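Local structure of folylpolyglutamate synthase/dihydrofolate synthase (Thermotoga maritima, 1O5Z) at residues G64-M69 with A276-K281; S83-H88 with V153-L158. The protein probably adds L-glutamate to dihydropteroate and to tetrahydrofolate polyglutamates at the expense of ATP, in magnesium-dependent ligase reactions of folate biosynthesis. All blocks are in the same frame, centred on the assembly; numbering follows the deposited sequence.

Interaction 1: residues G64-M69 with A276-K281. With SO4 (sulfate ion), chain C.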
loop_
_atom_site.group_PDB
_atom_site.type_symbol
_atom_site.label_atom_id
_atom_site.label_comp_id
_atom_site.label_asym_id
_atom_site.label_seq_id
_atom_site.Cartn_x
_atom_site.Cartn_y
_atom_site.Cartn_z
ATOM N N GLY A 64 4.119 -0.568 0.132
ATOM C CA GLY A 64 3.072 -1.349 -0.462
ATOM C C GLY A 64 3.445 -1.810 -1.843
ATOM O O GLY A 64 3.234 -2.973 -2.151
ATOM N N SER A 65 3.944 -0.918 -2.698
ATOM C CA SER A 65 4.394 -1.288 -4.080
ATOM C C SER A 65 5.516 -2.286 -4.043
ATOM O O SER A 65 5.523 -3.246 -4.826
ATOM C CB SER A 65 4.992 -0.121 -4.846
ATOM O OG SER A 65 4.074 0.889 -5.155
ATOM N N VAL A 66 6.525 -2.030 -3.199
ATOM C CA VAL A 66 7.686 -2.936 -3.130
ATOM C C VAL A 66 7.240 -4.302 -2.611
ATOM O O VAL A 66 7.629 -5.330 -3.174
ATOM C CB VAL A 66 8.836 -2.380 -2.280
ATOM C CG1 VAL A 66 9.857 -3.472 -1.994
ATOM C CG2 VAL A 66 9.516 -1.176 -3.003
ATOM N N ALA A 67 6.403 -4.329 -1.578
ATOM C CA ALA A 67 5.864 -5.622 -1.108
ATOM C C ALA A 67 5.146 -6.379 -2.215
ATOM O O ALA A 67 5.348 -7.566 -2.409
ATOM C CB ALA A 67 4.898 -5.410 0.084
ATOM N N ASN A 68 4.248 -5.677 -2.897
ATOM C CA ASN A 68 3.461 -6.245 -3.977
ATOM C C ASN A 68 4.342 -6.813 -5.075
ATOM O O ASN A 68 4.105 -7.901 -5.550
ATOM C CB ASN A 68 2.525 -5.208 -4.583
ATOM C CG ASN A 68 1.538 -5.821 -5.518
ATOM O OD1 ASN A 68 1.705 -5.752 -6.747
ATOM N ND2 ASN A 68 0.503 -6.472 -4.951
ATOM N N MET A 69 5.344 -6.042 -5.469
ATOM C CA MET A 69 6.294 -6.479 -6.484
ATOM C C MET A 69 7.066 -7.750 -6.049
ATOM O O MET A 69 7.219 -8.726 -6.810
ATOM C CB MET A 69 7.256 -5.351 -6.757
ATOM C CG MET A 69 6.634 -4.184 -7.505
ATOM S SD MET A 69 7.834 -2.820 -7.649
ATOM C CE MET A 69 6.868 -1.507 -8.379
ATOM N N ALA A 276 10.666 -0.835 -8.020
ATOM C CA ALA A 276 11.066 -2.081 -8.703
ATOM C C ALA A 276 12.554 -2.448 -8.470
ATOM O O ALA A 276 12.841 -3.569 -8.105
ATOM C CB ALA A 276 10.752 -2.012 -10.201
ATOM N N GLY A 277 13.473 -1.501 -8.600
ATOM C CA GLY A 277 14.873 -1.752 -8.205
ATOM C C GLY A 277 14.986 -2.204 -6.747
ATOM O O GLY A 277 15.708 -3.102 -6.401
ATOM N N VAL A 278 14.290 -1.526 -5.874
ATOM C CA VAL A 278 14.309 -1.907 -4.460
ATOM C C VAL A 278 13.811 -3.332 -4.264
ATOM O O VAL A 278 14.391 -4.075 -3.484
ATOM C CB VAL A 278 13.466 -0.938 -3.575
ATOM C CG1 VAL A 278 13.449 -1.414 -2.125
ATOM C CG2 VAL A 278 14.012 0.435 -3.644
ATOM N N ALA A 279 12.716 -3.687 -4.941
ATOM C CA ALA A 279 12.137 -5.035 -4.877
ATOM C C ALA A 279 13.131 -6.122 -5.353
ATOM O O ALA A 279 13.221 -7.211 -4.764
ATOM C CB ALA A 279 10.867 -5.077 -5.695
ATOM N N LEU A 280 13.847 -5.838 -6.448
ATOM C CA LEU A 280 14.777 -6.788 -7.020
ATOM C C LEU A 280 15.981 -6.927 -6.116
ATOM O O LEU A 280 16.435 -8.046 -5.866
ATOM C CB LEU A 280 15.196 -6.380 -8.441
ATOM C CG LEU A 280 14.069 -6.278 -9.509
ATOM C CD1 LEU A 280 14.620 -6.087 -10.947
ATOM C CD2 LEU A 280 13.203 -7.474 -9.473
ATOM N N LYS A 281 16.506 -5.808 -5.609
ATOM C CA LYS A 281 17.551 -5.910 -4.570
ATOM C C LYS A 281 17.048 -6.671 -3.349
ATOM O O LYS A 281 17.733 -7.519 -2.837
ATOM C CB LYS A 281 18.107 -4.551 -4.160
ATOM C CG LYS A 281 19.447 -4.552 -3.308
ATOM C CD LYS A 281 20.306 -5.866 -3.262
ATOM C CE LYS A 281 21.284 -5.989 -4.338
ATOM N NZ LYS A 281 21.809 -7.406 -4.449
HETATM S S SO4 C . 2.915 2.679 -1.103
HETATM O O1 SO4 C . 3.457 3.995 -0.794
HETATM O O2 SO4 C . 1.530 2.693 -1.513
HETATM O O3 SO4 C . 3.046 1.949 0.165
HETATM O O4 SO4 C . 3.638 2.043 -2.211
#
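V66 and V278 meet at about a right angle where two helices pack through apolar side chains, V66 and M69 on one against A276, V278 and A279 on the other. The segment axes approach to 8.7 Å and cross at -49°, and V66 lies nearest A279, their CA atoms 5.2 Å apart. The two methyls of V66 divide the work. CG1, anti to the backbone N (chi1 167°), lies over the backbone of A279, 4.0 Å from its CA, while CG2 touches CB and CG1 of V278. One turn on, M69 CB rests 3.8 Å from A279 CB, and the extended chain beyond it carries SD alongside the start of the other segment, 3.5 Å from A276 N, with CE close behind. Cutting V66 back to an alanine removes both methyls, and V278 CB and the A279 backbone would probably lose their apolar cover on this side. No hydrogen bond crosses the interface. The polar end of 64-69 points elsewhere: a sulfate accepts hydrogen bonds from G64 N (2.7 Å to O3) and S65 N (3.0 Å to O4), joined by G62 N and N304 ND2, consistent with a P-loop whose phosphate site the sulfate occupies. Helix 63-77 thus packs against helix 271-286, whose A276 also touches F252 of strand 250-255 and L299 of helix 292-301.

Interaction 2: residues S83-H88 with V153-L158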
loop_
_atom_site.group_PDB
_atom_site.type_symbol
_atom_site.label_atom_id
_atom_site.label_comp_id
_atom_site.label_asym_id
_atom_site.label_seq_id
_atom_site.Cartn_x
_atom_site.Cartn_y
_atom_site.Cartn_z
ATOM N N SER A 83 0.973 -12.653 1.679
ATOM C CA SER A 83 1.359 -11.266 1.632
ATOM C C SER A 83 0.362 -10.465 2.463
ATOM O O SER A 83 -0.833 -10.755 2.524
ATOM C CB SER A 83 1.469 -10.753 0.176
ATOM O OG SER A 83 0.274 -10.960 -0.558
ATOM N N TYR A 84 0.930 -9.484 3.152
ATOM C CA TYR A 84 0.254 -8.724 4.208
ATOM C C TYR A 84 0.368 -7.226 3.943
ATOM O O TYR A 84 1.470 -6.725 3.884
ATOM C CB TYR A 84 0.819 -9.074 5.585
ATOM C CG TYR A 84 0.050 -8.408 6.655
ATOM C CD1 TYR A 84 -1.319 -8.568 6.747
ATOM C CD2 TYR A 84 0.665 -7.566 7.553
ATOM C CE1 TYR A 84 -2.052 -7.929 7.739
ATOM C CE2 TYR A 84 -0.055 -6.912 8.534
ATOM C CZ TYR A 84 -1.405 -7.098 8.628
ATOM O OH TYR A 84 -2.110 -6.419 9.606
ATOM N N TYR A 85 -0.782 -6.569 3.744
ATOM C CA TYR A 85 -0.816 -5.147 3.462
ATOM C C TYR A 85 -1.687 -4.396 4.442
ATOM O O TYR A 85 -2.481 -4.980 5.156
ATOM C CB TYR A 85 -1.316 -4.883 2.050
ATOM C CG TYR A 85 -0.596 -5.662 0.966
ATOM C CD1 TYR A 85 -0.927 -6.983 0.696
ATOM C CD2 TYR A 85 0.401 -5.072 0.192
ATOM C CE1 TYR A 85 -0.292 -7.679 -0.334
ATOM C CE2 TYR A 85 1.048 -5.783 -0.819
ATOM C CZ TYR A 85 0.699 -7.075 -1.071
ATOM O OH TYR A 85 1.338 -7.774 -2.061
ATOM N N SER A 86 -1.501 -3.087 4.435
ATOM C CA SER A 86 -2.333 -2.123 5.182
ATOM C C SER A 86 -2.157 -0.767 4.520
ATOM O O SER A 86 -1.076 -0.480 4.028
ATOM C CB SER A 86 -1.933 -1.978 6.651
ATOM O OG SER A 86 -0.528 -1.725 6.775
ATOM N N PRO A 87 -3.197 0.047 4.482
ATOM C CA PRO A 87 -4.511 -0.314 4.992
ATOM C C PRO A 87 -5.239 -1.036 3.834
ATOM O O PRO A 87 -4.626 -1.857 3.182
ATOM C CB PRO A 87 -5.099 1.039 5.374
ATOM C CG PRO A 87 -4.449 1.994 4.327
ATOM C CD PRO A 87 -3.176 1.382 3.886
ATOM N N HIS A 88 -6.501 -0.765 3.542
ATOM C CA HIS A 88 -7.060 -1.275 2.321
ATOM C C HIS A 88 -7.763 -0.143 1.688
ATOM O O HIS A 88 -8.037 0.856 2.345
ATOM C CB HIS A 88 -8.026 -2.448 2.571
ATOM C CG HIS A 88 -9.235 -2.106 3.402
ATOM N ND1 HIS A 88 -9.325 -2.408 4.749
ATOM C CD2 HIS A 88 -10.410 -1.517 3.074
ATOM C CE1 HIS A 88 -10.516 -2.033 5.205
ATOM N NE2 HIS A 88 -11.187 -1.484 4.208
ATOM N N VAL A 153 5.388 -12.113 2.754
ATOM C CA VAL A 153 5.883 -10.759 2.527
ATOM C C VAL A 153 5.026 -9.825 3.312
ATOM O O VAL A 153 3.813 -9.792 3.148
ATOM C CB VAL A 153 5.849 -10.405 1.042
ATOM C CG1 VAL A 153 6.460 -9.039 0.783
ATOM C CG2 VAL A 153 6.609 -11.469 0.244
ATOM N N LEU A 154 5.662 -9.051 4.191
ATOM C CA LEU A 154 4.961 -8.236 5.162
ATOM C C LEU A 154 5.289 -6.784 4.982
ATOM O O LEU A 154 6.417 -6.369 5.138
ATOM C CB LEU A 154 5.364 -8.663 6.561
ATOM C CG LEU A 154 5.309 -10.181 6.739
ATOM C CD1 LEU A 154 6.157 -10.557 7.934
ATOM C CD2 LEU A 154 3.891 -10.569 6.928
ATOM N N GLU A 155 4.250 -6.029 4.701
ATOM C CA GLU A 155 4.298 -4.608 4.716
ATOM C C GLU A 155 4.116 -4.080 6.170
ATOM O O GLU A 155 3.142 -4.382 6.846
ATOM C CB GLU A 155 3.194 -4.038 3.786
ATOM C CG GLU A 155 3.189 -2.522 3.779
ATOM C CD GLU A 155 2.064 -1.906 3.041
ATOM O OE1 GLU A 155 1.192 -2.619 2.521
ATOM O OE2 GLU A 155 2.098 -0.667 2.970
ATOM N N VAL A 156 5.038 -3.237 6.597
ATOM C CA VAL A 156 4.943 -2.564 7.865
ATOM C C VAL A 156 3.664 -1.745 7.868
ATOM O O VAL A 156 3.312 -1.086 6.853
ATOM C CB VAL A 156 6.150 -1.649 8.090
ATOM C CG1 VAL A 156 5.970 -0.832 9.341
ATOM C CG2 VAL A 156 7.471 -2.471 8.107
ATOM N N GLY A 157 2.938 -1.811 8.985
ATOM C CA GLY A 157 1.762 -0.948 9.197
ATOM C C GLY A 157 2.172 0.511 9.287
ATOM O O GLY A 157 1.738 1.327 8.521
ATOM N N LEU A 158 3.090 0.799 10.194
ATOM C CA LEU A 158 3.483 2.141 10.538
ATOM C C LEU A 158 4.807 2.062 11.303
ATOM O O LEU A 158 4.952 1.216 12.195
ATOM C CB LEU A 158 2.392 2.743 11.426
ATOM C CG LEU A 158 2.662 4.061 12.094
ATOM C CD1 LEU A 158 2.673 5.164 11.048
ATOM C CD2 LEU A 158 1.581 4.348 13.106
HETATM O O HOH W 1 0.640 -4.448 6.735
#
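S83 and Y84 pair in parallel with V153 and L154, through backbone hydrogen bonds from Y84 N to V153 O (2.9 Å) and from E155 N to Y84 O (3.0 Å). Side chains alternate between the faces of this central sheet. On one, L154 CD2 reaches back to Y84 CB at 3.7 Å, and the tyrosine ring continues toward helix 132-146, where its hydroxyl bonds to T137. On the other lie S83 and V153, next to helix 63-77; S83 OG is hydrogen-bonded to E100.

Just beyond the last bridge, the side chain of E155 makes the link. With CG anti to the backbone N (chi1 179°) and the chain extended, its carboxylate reaches across to the loop after strand 81-84. OE1 comes to the edge of the Y85 ring, near the ring plane and 3.5 Å from CD2, with ring and carboxylate planes 80° apart. The same oxygen accepts a weak hydrogen bond from S86 N at 3.3 Å. Y85 OH turns to E100, and R97 makes a cation-pi contact with the ring. A water is hydrogen-bonded to S86 OG at 3.0 Å.

The chemistry shifts from sheet bonding to polar loops at the C-terminal ends of the parallel strands, where ligand sites of alpha/beta folds generally lie. An unidentified molecule, probably from the crystallisation liquor, hydrogen-bonds to S86 OG, E155 OE1, V156 O and G157 O, and may mark a pocket.

In the fold
Both contacts are largely buried in the Mur ligase middle domain, yet they use different chemistry. Interaction 1 joins two helices by apolar packing, with no hydrogen bond between the segments; interaction 2 joins neighbouring strands by backbone hydrogen bonds and then passes into polar loops. Helix 63-77 and strand 81-84 are consecutive in the chain, and interaction 2 is nested within the loop that interaction 1 closes. The centres lie 13 Å apart, and the two meet directly: N68 of the helix probably hydrogen-bonds to the Y85 hydroxyl, while the A67 carbonyl packs on a V153 methyl. The helix thus turns one side to helix 271-286 and another to the sheet, with the sulfate-binding N-terminal end beside E155.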